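Local structure of NAD-dependent aldehyde dehydrogenase (Burkholderia multivorans, 5UJU) at residues A[341-346]-A[352-357]; A[315-320]-A[484-489]; A[120-125]-A[255-260]. The protein probably oxidises aldehydes to carboxylic acids with NAD+ as electron acceptor, possibly including glutamate gamma-semialdehyde. All coordinates share one frame; numbering follows the deposited sequence.

Contact 1: residues A[341-346]-A[352-357]; sequences FSLALY and TAPQNI
Ser342 and Leu343 close down on the ring of Pro354 where helix 332-344 ends and the chain turns back toward strand 356-360. With the parallel neighbouring strand 323-326 this makes a beta-alpha-beta crossover of the alpha/beta fold of aldehyde dehydrogenases. Ser342 offers two atoms to the ring: its carbonyl O lies 3.7 Å from Pro354 CD, and its CB 3.9 Å from the same CD. Leu343 comes from the next position on the helix. Its CG stands anti to the carbonyl carbon (chi1 -68°), which carries the branch toward the other segment, where the leucine and proline side chains pass at a slant. CD2 meets Pro354 CG at 4.0 Å and sits 3.5 Å from Pro354 O, while the other branch runs on to the strand. The contact is thus almost wholly van der Waals, with no hydrogen bond between the segments, and all five touching residues are buried.

The polar atoms look to other partners. Ser342 OG turns back to Asn338 O one helical turn earlier, Ser342 O receives Asn523 ND2, and Ala353 O is held by Asn322 ND2. The CB of Ala353 lies about 4 Å from a bound sodium ion, whose site includes Gly348 and Gly458. Helix 373-388 covers Leu343, while Ile324 of strand 323-326 packs on Pro354 and Ile357. Beyond the proline, Gln355 NE2 donates to Asn356 OD1 at 3.0 Å (N-H...O 158°) and Gln355 OE1 takes Trp456 N, so both polar ends of the Gln355 amide are held. The apolar chain of contacts finishes at the strand, where Leu343 CD1 reaches Ile357 CD1 at 4.2 Å.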
loop_
_atom_site.group_PDB
_atom_site.type_symbol
_atom_site.label_atom_id
_atom_site.label_comp_id
_atom_site.label_asym_id
_atom_site.label_seq_id
_atom_site.Cartn_x
_atom_site.Cartn_y
_atom_site.Cartn_z
ATOM N N PHE A 341 -33.441 -0.528 -16.241
ATOM C CA PHE A 341 -32.940 0.744 -15.722
ATOM C C PHE A 341 -31.424 0.742 -15.674
ATOM O O PHE A 341 -30.781 1.757 -15.971
ATOM C CB PHE A 341 -33.488 1.006 -14.318
ATOM C CG PHE A 341 -34.714 1.854 -14.285
ATOM C CD1 PHE A 341 -34.659 3.186 -14.668
ATOM C CD2 PHE A 341 -35.925 1.327 -13.841
ATOM C CE1 PHE A 341 -35.797 3.976 -14.639
ATOM C CE2 PHE A 341 -37.071 2.110 -13.803
ATOM C CZ PHE A 341 -37.009 3.437 -14.205
ATOM N N SER A 342 -30.834 -0.390 -15.277
ATOM C CA SER A 342 -29.383 -0.479 -15.148
ATOM C C SER A 342 -28.696 -0.341 -16.492
ATOM O O SER A 342 -27.578 0.187 -16.568
ATOM C CB SER A 342 -28.994 -1.801 -14.491
ATOM O OG SER A 342 -29.687 -1.945 -13.270
ATOM N N LEU A 343 -29.342 -0.821 -17.552
ATOM C CA LEU A 343 -28.800 -0.694 -18.896
ATOM C C LEU A 343 -28.998 0.709 -19.463
ATOM O O LEU A 343 -28.185 1.159 -20.276
ATOM C CB LEU A 343 -29.448 -1.728 -19.822
ATOM C CG LEU A 343 -29.122 -3.196 -19.571
ATOM C CD1 LEU A 343 -30.050 -4.090 -20.415
ATOM C CD2 LEU A 343 -27.655 -3.482 -19.870
ATOM N N ALA A 344 -30.061 1.398 -19.056
ATOM C CA ALA A 344 -30.455 2.676 -19.638
ATOM C C ALA A 344 -29.786 3.886 -18.986
ATOM O O ALA A 344 -29.558 4.898 -19.662
ATOM C CB ALA A 344 -31.975 2.827 -19.545
ATOM N N LEU A 345 -29.470 3.797 -17.695
ATOM C CA LEU A 345 -28.883 4.887 -16.926
ATOM C C LEU A 345 -27.645 5.447 -17.614
ATOM O O LEU A 345 -26.640 4.749 -17.768
ATOM C CB LEU A 345 -28.514 4.366 -15.539
ATOM C CG LEU A 345 -29.407 4.655 -14.343
ATOM C CD1 LEU A 345 -28.730 4.067 -13.124
ATOM C CD2 LEU A 345 -29.615 6.148 -14.169
ATOM N N TYR A 346 -27.719 6.704 -18.036
ATOM C CA TYR A 346 -26.582 7.365 -18.679
ATOM C C TYR A 346 -26.087 6.554 -19.885
ATOM O O TYR A 346 -24.898 6.552 -20.213
ATOM C CB TYR A 346 -25.468 7.622 -17.645
ATOM C CG TYR A 346 -24.271 8.452 -18.112
ATOM C CD1 TYR A 346 -24.392 9.422 -19.105
ATOM C CD2 TYR A 346 -23.017 8.244 -17.550
ATOM C CE1 TYR A 346 -23.276 10.166 -19.523
ATOM C CE2 TYR A 346 -21.921 8.962 -17.955
ATOM C CZ TYR A 346 -22.050 9.917 -18.936
ATOM O OH TYR A 346 -20.930 10.612 -19.309
ATOM N N THR A 352 -19.917 0.903 -13.689
ATOM C CA THR A 352 -20.575 -0.163 -12.947
ATOM C C THR A 352 -21.743 -0.788 -13.704
ATOM O O THR A 352 -22.400 -1.677 -13.165
ATOM C CB THR A 352 -21.084 0.385 -11.625
ATOM O OG1 THR A 352 -21.844 1.556 -11.912
ATOM C CG2 THR A 352 -19.925 0.757 -10.691
ATOM N N ALA A 353 -22.021 -0.332 -14.922
ATOM C CA ALA A 353 -23.195 -0.790 -15.659
ATOM C C ALA A 353 -23.000 -2.215 -16.168
ATOM O O ALA A 353 -21.906 -2.574 -16.613
ATOM C CB ALA A 353 -23.461 0.129 -16.840
ATOM N N PRO A 354 -24.050 -3.037 -16.161
ATOM C CA PRO A 354 -23.899 -4.422 -16.633
ATOM C C PRO A 354 -23.726 -4.494 -18.143
ATOM O O PRO A 354 -24.318 -3.725 -18.903
ATOM C CB PRO A 354 -25.216 -5.091 -16.204
ATOM C CG PRO A 354 -26.220 -3.964 -16.180
ATOM C CD PRO A 354 -25.435 -2.738 -15.729
ATOM N N GLN A 355 -22.920 -5.456 -18.581
ATOM C CA GLN A 355 -22.785 -5.733 -20.005
ATOM C C GLN A 355 -23.279 -7.123 -20.386
ATOM O O GLN A 355 -23.987 -7.269 -21.390
ATOM C CB GLN A 355 -21.327 -5.570 -20.445
ATOM C CG GLN A 355 -21.109 -5.910 -21.914
ATOM C CD GLN A 355 -19.645 -5.858 -22.324
ATOM O OE1 GLN A 355 -19.088 -4.785 -22.523
ATOM N NE2 GLN A 355 -19.020 -7.020 -22.451
ATOM N N ASN A 356 -22.908 -8.151 -19.627
ATOM C CA ASN A 356 -23.209 -9.540 -19.958
ATOM C C ASN A 356 -24.309 -10.064 -19.045
ATOM O O ASN A 356 -24.217 -9.943 -17.818
ATOM C CB ASN A 356 -21.954 -10.405 -19.839
ATOM C CG ASN A 356 -20.862 -10.006 -20.837
ATOM O OD1 ASN A 356 -21.040 -9.111 -21.665
ATOM N ND2 ASN A 356 -19.729 -10.672 -20.754
ATOM N N ILE A 357 -25.344 -10.651 -19.642
ATOM C CA ILE A 357 -26.494 -11.168 -18.907
ATOM C C ILE A 357 -26.635 -12.650 -19.259
ATOM O O ILE A 357 -27.047 -12.991 -20.374
ATOM C CB ILE A 357 -27.768 -10.378 -19.242
ATOM C CG1 ILE A 357 -27.542 -8.883 -18.950
ATOM C CG2 ILE A 357 -28.960 -10.896 -18.443
ATOM C CD1 ILE A 357 -28.668 -7.980 -19.409
#

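Contact 2: residues A[315-320]-A[484-489]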
loop_
_atom_site.group_PDB
_atom_site.type_symbol
_atom_site.label_atom_id
_atom_site.label_comp_id
_atom_site.label_asym_id
_atom_site.label_seq_id
_atom_site.Cartn_x
_atom_site.Cartn_y
_atom_site.Cartn_z
ATOM N N TYR A 315 -2.349 4.177 -8.358
ATOM C CA TYR A 315 -3.693 3.687 -8.072
ATOM C C TYR A 315 -4.518 3.810 -9.338
ATOM O O TYR A 315 -4.597 4.893 -9.920
ATOM C CB TYR A 315 -4.334 4.488 -6.942
ATOM C CG TYR A 315 -3.439 4.593 -5.727
ATOM C CD1 TYR A 315 -3.508 3.643 -4.713
ATOM C CD2 TYR A 315 -2.523 5.634 -5.597
ATOM C CE1 TYR A 315 -2.704 3.717 -3.601
ATOM C CE2 TYR A 315 -1.695 5.719 -4.487
ATOM C CZ TYR A 315 -1.789 4.752 -3.493
ATOM O OH TYR A 315 -0.996 4.813 -2.376
ATOM N N THR A 316 -5.120 2.703 -9.778
ATOM C CA THR A 316 -5.749 2.680 -11.090
ATOM C C THR A 316 -7.174 2.170 -10.987
ATOM O O THR A 316 -7.474 1.296 -10.162
ATOM C CB THR A 316 -4.984 1.801 -12.096
ATOM O OG1 THR A 316 -4.872 0.463 -11.583
ATOM C CG2 THR A 316 -3.587 2.363 -12.387
ATOM N N GLU A 317 -8.037 2.762 -11.822
ATOM C CA GLU A 317 -9.362 2.259 -12.186
ATOM C C GLU A 317 -9.345 2.013 -13.686
ATOM O O GLU A 317 -9.107 2.946 -14.461
ATOM C CB GLU A 317 -10.470 3.258 -11.853
ATOM C CG GLU A 317 -10.590 3.674 -10.401
ATOM C CD GLU A 317 -11.440 2.701 -9.614
ATOM O OE1 GLU A 317 -12.239 1.982 -10.253
ATOM O OE2 GLU A 317 -11.332 2.670 -8.369
ATOM N N LYS A 318 -9.596 0.770 -14.094
ATOM C CA LYS A 318 -9.476 0.360 -15.488
ATOM C C LYS A 318 -10.801 -0.266 -15.945
ATOM O O LYS A 318 -11.828 -0.154 -15.278
ATOM C CB LYS A 318 -8.271 -0.577 -15.650
ATOM C CG LYS A 318 -6.929 0.073 -15.191
ATOM C CD LYS A 318 -5.816 -0.956 -14.947
ATOM C CE LYS A 318 -6.024 -1.755 -13.670
ATOM N NZ LYS A 318 -4.845 -2.632 -13.392
ATOM N N ALA A 319 -10.770 -0.939 -17.083
ATOM C CA ALA A 319 -11.984 -1.528 -17.635
ATOM C C ALA A 319 -12.212 -2.926 -17.083
ATOM O O ALA A 319 -11.271 -3.631 -16.715
ATOM C CB ALA A 319 -11.904 -1.595 -19.160
ATOM N N GLY A 320 -13.478 -3.329 -17.038
ATOM C CA GLY A 320 -13.804 -4.697 -16.695
ATOM C C GLY A 320 -15.089 -5.097 -17.381
ATOM O O GLY A 320 -15.679 -4.320 -18.135
ATOM N N GLY A 484 -11.245 -8.623 -15.281
ATOM C CA GLY A 484 -11.614 -7.537 -14.397
ATOM C C GLY A 484 -13.119 -7.339 -14.347
ATOM O O GLY A 484 -13.865 -7.755 -15.237
ATOM N N ALA A 485 -13.574 -6.727 -13.251
ATOM C CA ALA A 485 -14.995 -6.426 -13.112
ATOM C C ALA A 485 -15.196 -5.546 -11.895
ATOM O O ALA A 485 -14.533 -5.740 -10.874
ATOM C CB ALA A 485 -15.849 -7.698 -12.969
ATOM N N LEU A 486 -16.152 -4.622 -11.994
ATOM C CA LEU A 486 -16.568 -3.814 -10.856
ATOM C C LEU A 486 -17.828 -4.322 -10.178
ATOM O O LEU A 486 -17.960 -4.160 -8.966
ATOM C CB LEU A 486 -16.792 -2.361 -11.286
ATOM C CG LEU A 486 -15.547 -1.540 -11.611
ATOM C CD1 LEU A 486 -15.961 -0.100 -11.858
ATOM C CD2 LEU A 486 -14.486 -1.619 -10.494
ATOM N N THR A 487 -18.773 -4.921 -10.915
ATOM C CA THR A 487 -19.988 -5.413 -10.284
ATOM C C THR A 487 -20.368 -6.768 -10.853
ATOM O O THR A 487 -20.083 -7.086 -12.015
ATOM C CB THR A 487 -21.171 -4.441 -10.443
ATOM O OG1 THR A 487 -21.465 -4.261 -11.830
ATOM C CG2 THR A 487 -20.852 -3.059 -9.819
ATOM N N LEU A 488 -21.020 -7.556 -10.006
ATOM C CA LEU A 488 -21.631 -8.829 -10.368
ATOM C C LEU A 488 -23.000 -8.887 -9.703
ATOM O O LEU A 488 -23.124 -8.589 -8.512
ATOM C CB LEU A 488 -20.767 -10.010 -9.919
ATOM C CG LEU A 488 -21.400 -11.402 -10.074
ATOM C CD1 LEU A 488 -21.573 -11.772 -11.558
ATOM C CD2 LEU A 488 -20.553 -12.428 -9.323
ATOM N N SER A 489 -24.020 -9.263 -10.471
ATOM C CA SER A 489 -25.407 -9.254 -10.018
ATOM C C SER A 489 -26.016 -10.630 -10.266
ATOM O O SER A 489 -25.835 -11.204 -11.344
ATOM C CB SER A 489 -26.203 -8.163 -10.760
ATOM O OG SER A 489 -27.545 -8.058 -10.311
#
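Glu317 extends its carboxylate toward Leu486 at the place where strand 313-317 runs out into the loop that leads to strand 323-326. From the backbone its CB starts off to one side of the other segment, not at it. CG then lies beside the backbone N and anti to the carbonyl carbon (chi1 -59°), and a second bend (chi2 -86°) swings the carboxylate round to the leucine. OE1 is the leading atom, 4.3 Å from Leu486 CD2, whereas OE2 stays farther from that methyl. This is a loose packing of a carboxylate against a methyl group, without a hydrogen bond. The glutamate also touches Thr296, His532 and Leu544.

Three residues on, backbone meets backbone. Gly320 CA rests 3.4 Å from Gly484 O and 4.0 Å from Ala485 N, and the Gly320 and Ala485 CA atoms are 4.2 Å apart. Such closeness is possible because Gly320 has no side chain on the face turned to the other segment. Gly484 follows helix 469-483 with positive phi, and the chain then swings across the 317-320 end of its partner at 107°. Asn322 OD1 accepts both Leu486 N and Thr487 N, and Asn537 ND2 holds Ala485 O, so the turn is secured from outside the contact. The segments belong to two sheets: strand 313-317 edges the one that includes 290-296, while strand 487-491 lies between 323-326 and 511-514. A passage of this kind, from one alpha/beta sheet to the next, is consistent with the junction of coenzyme-binding and catalytic domains in aldehyde dehydrogenases.

Contact 3: residues A[120-125]-A[255-260]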
loop_
_atom_site.group_PDB
_atom_site.type_symbol
_atom_site.label_atom_id
_atom_site.label_comp_id
_atom_site.label_asym_id
_atom_site.label_seq_id
_atom_site.Cartn_x
_atom_site.Cartn_y
_atom_site.Cartn_z
ATOM N N ILE A 120 -6.129 18.031 6.886
ATOM C CA ILE A 120 -7.517 17.589 7.021
ATOM C C ILE A 120 -8.455 18.791 7.045
ATOM O O ILE A 120 -9.482 18.817 6.358
ATOM C CB ILE A 120 -7.681 16.720 8.288
ATOM C CG1 ILE A 120 -6.715 15.511 8.290
ATOM C CG2 ILE A 120 -9.135 16.276 8.470
ATOM C CD1 ILE A 120 -6.921 14.529 7.186
ATOM N N GLY A 121 -8.113 19.814 7.836
ATOM C CA GLY A 121 -8.995 20.966 7.934
ATOM C C GLY A 121 -9.184 21.663 6.601
ATOM O O GLY A 121 -10.312 21.970 6.196
ATOM N N VAL A 122 -8.080 21.907 5.889
ATOM C CA VAL A 122 -8.184 22.541 4.577
ATOM C C VAL A 122 -9.006 21.661 3.631
ATOM O O VAL A 122 -9.851 22.153 2.870
ATOM C CB VAL A 122 -6.778 22.840 4.021
ATOM C CG1 VAL A 122 -6.813 23.082 2.512
ATOM C CG2 VAL A 122 -6.152 24.051 4.747
ATOM N N SER A 123 -8.768 20.352 3.656
ATOM C CA SER A 123 -9.549 19.453 2.802
ATOM C C SER A 123 -11.040 19.547 3.108
ATOM O O SER A 123 -11.869 19.620 2.192
ATOM C CB SER A 123 -9.052 18.016 2.943
ATOM O OG SER A 123 -7.771 17.885 2.352
ATOM N N LEU A 124 -11.404 19.549 4.391
ATOM C CA LEU A 124 -12.822 19.573 4.740
ATOM C C LEU A 124 -13.461 20.899 4.370
ATOM O O LEU A 124 -14.638 20.938 3.988
ATOM C CB LEU A 124 -13.012 19.290 6.229
ATOM C CG LEU A 124 -12.474 17.928 6.674
ATOM C CD1 LEU A 124 -12.483 17.768 8.209
ATOM C CD2 LEU A 124 -13.238 16.807 5.992
ATOM N N GLU A 125 -12.707 21.990 4.477
ATOM C CA GLU A 125 -13.227 23.290 4.075
ATOM C C GLU A 125 -13.422 23.361 2.568
ATOM O O GLU A 125 -14.425 23.911 2.096
ATOM C CB GLU A 125 -12.295 24.399 4.566
ATOM C CG GLU A 125 -12.658 25.796 4.077
ATOM C CD GLU A 125 -13.980 26.329 4.623
ATOM O OE1 GLU A 125 -14.472 25.828 5.660
ATOM O OE2 GLU A 125 -14.524 27.270 4.002
ATOM N N ARG A 255 -7.696 26.214 -4.440
ATOM C CA ARG A 255 -6.678 27.256 -4.346
ATOM C C ARG A 255 -7.155 28.426 -3.497
ATOM O O ARG A 255 -6.367 29.031 -2.762
ATOM C CB ARG A 255 -6.308 27.727 -5.750
ATOM C CG ARG A 255 -5.581 26.663 -6.570
ATOM C CD ARG A 255 -5.354 27.126 -7.994
ATOM N NE ARG A 255 -4.491 28.308 -8.066
ATOM C CZ ARG A 255 -3.165 28.248 -8.134
ATOM N NH1 ARG A 255 -2.549 27.074 -8.117
ATOM N NH2 ARG A 255 -2.452 29.358 -8.204
ATOM N N ASP A 256 -8.440 28.762 -3.598
ATOM C CA ASP A 256 -9.031 29.779 -2.731
ATOM C C ASP A 256 -8.814 29.443 -1.266
ATOM O O ASP A 256 -8.364 30.284 -0.477
ATOM C CB ASP A 256 -10.531 29.883 -3.008
ATOM C CG ASP A 256 -10.838 30.639 -4.271
ATOM O OD1 ASP A 256 -9.922 31.275 -4.835
ATOM O OD2 ASP A 256 -12.011 30.594 -4.694
ATOM N N VAL A 257 -9.160 28.216 -0.880
ATOM C CA VAL A 257 -9.061 27.805 0.514
ATOM C C VAL A 257 -7.607 27.813 0.963
ATOM O O VAL A 257 -7.277 28.313 2.046
ATOM C CB VAL A 257 -9.697 26.417 0.707
ATOM C CG1 VAL A 257 -9.452 25.926 2.116
ATOM C CG2 VAL A 257 -11.201 26.473 0.386
ATOM N N LEU A 258 -6.719 27.262 0.132
ATOM C CA LEU A 258 -5.302 27.220 0.480
ATOM C C LEU A 258 -4.738 28.624 0.651
ATOM O O LEU A 258 -4.016 28.899 1.617
ATOM C CB LEU A 258 -4.525 26.449 -0.596
ATOM C CG LEU A 258 -4.753 24.935 -0.576
ATOM C CD1 LEU A 258 -4.578 24.334 -1.983
ATOM C CD2 LEU A 258 -3.800 24.286 0.408
ATOM N N ARG A 259 -5.081 29.535 -0.263
ATOM C CA ARG A 259 -4.608 30.912 -0.154
ATOM C C ARG A 259 -5.121 31.565 1.124
ATOM O O ARG A 259 -4.356 32.178 1.878
ATOM C CB ARG A 259 -5.062 31.709 -1.380
ATOM C CG ARG A 259 -4.351 33.047 -1.568
ATOM C CD ARG A 259 -4.952 33.817 -2.747
ATOM N NE ARG A 259 -4.595 33.252 -4.050
ATOM C CZ ARG A 259 -5.393 32.464 -4.764
ATOM N NH1 ARG A 259 -6.593 32.136 -4.298
ATOM N NH2 ARG A 259 -4.998 31.998 -5.943
ATOM N N GLU A 260 -6.420 31.420 1.398
ATOM C CA GLU A 260 -7.012 32.046 2.574
ATOM C C GLU A 260 -6.449 31.465 3.861
ATOM O O GLU A 260 -6.428 32.154 4.891
ATOM C CB GLU A 260 -8.534 31.908 2.524
ATOM C CG GLU A 260 -9.169 32.711 1.391
ATOM C CD GLU A 260 -10.646 32.399 1.187
ATOM O OE1 GLU A 260 -11.329 32.071 2.177
ATOM O OE2 GLU A 260 -11.121 32.487 0.033
#
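Glu125 OE1 is gripped by Lys16 NZ and His17 NE2, while its CG, back along the same side chain, packs on Val257 CG1 at 3.8 Å. The chain of this glutamate leaves the backbone with CG anti to N (chi1 174°) and bends at chi2 (66°); its methylenes thereby lie over the valine and the carboxylate lifts away to its cationic partners.

Helix 97-132 and helix 245-260 meet here at an axis distance of 9.6 Å, their directions 137° apart, so they run roughly antiparallel but splayed. Val122 and Val257 lie at the closest CA pair, and their side chains slide past each other in opposite senses, CG1 on CG1 at 3.9 Å. Val257 CG1 also lies 3.9 Å from Val122 O. The same Val122 CG1 meets Leu258 CD2 at 3.9 Å, the two side chains crossing at nearly a right angle. Trp111 backs both Val122 and Leu258, and Leu13 of helix 12-16 leans on Val122 and Glu125.

Toward the C-terminal end of helix 245-260, Glu260 OE1 stands 6.0 Å from Glu125 OE2. Arg129 bridges the two acids, its NE paired with Glu125 OE2 and its NH2 with Glu260 OE1, which probably offsets their mutual repulsion. The branched side chains therefore hold the two helices together by apolar packing, with the aliphatic part of the glutamate joining in, while the buried Glu125 carboxylate, with a lysine, a histidine and an arginine as its partners, would probably stay ionised.

All three contacts are buried and lack hydrogen bonds between their own segments, but contact 2 is the most central, about 11 Å from the chain's centre to its own, against about 16 Å for contact 1 and 22 Å for contact 3, the most peripheral. Contacts 1 and 2 reach the same sheet and touch: Thr352 O lies 3.1 Å from Thr487 OG1, a probable hydrogen bond. Contact 1 packs a helix end on the segment leading into a strand, and contact 2 brings in the neighbouring sheet through close glycine backbones. Contact 3 joins two helices on the opposite side of the chain's centre from contact 1 and sets a group of ion pairs beside its apolar patch.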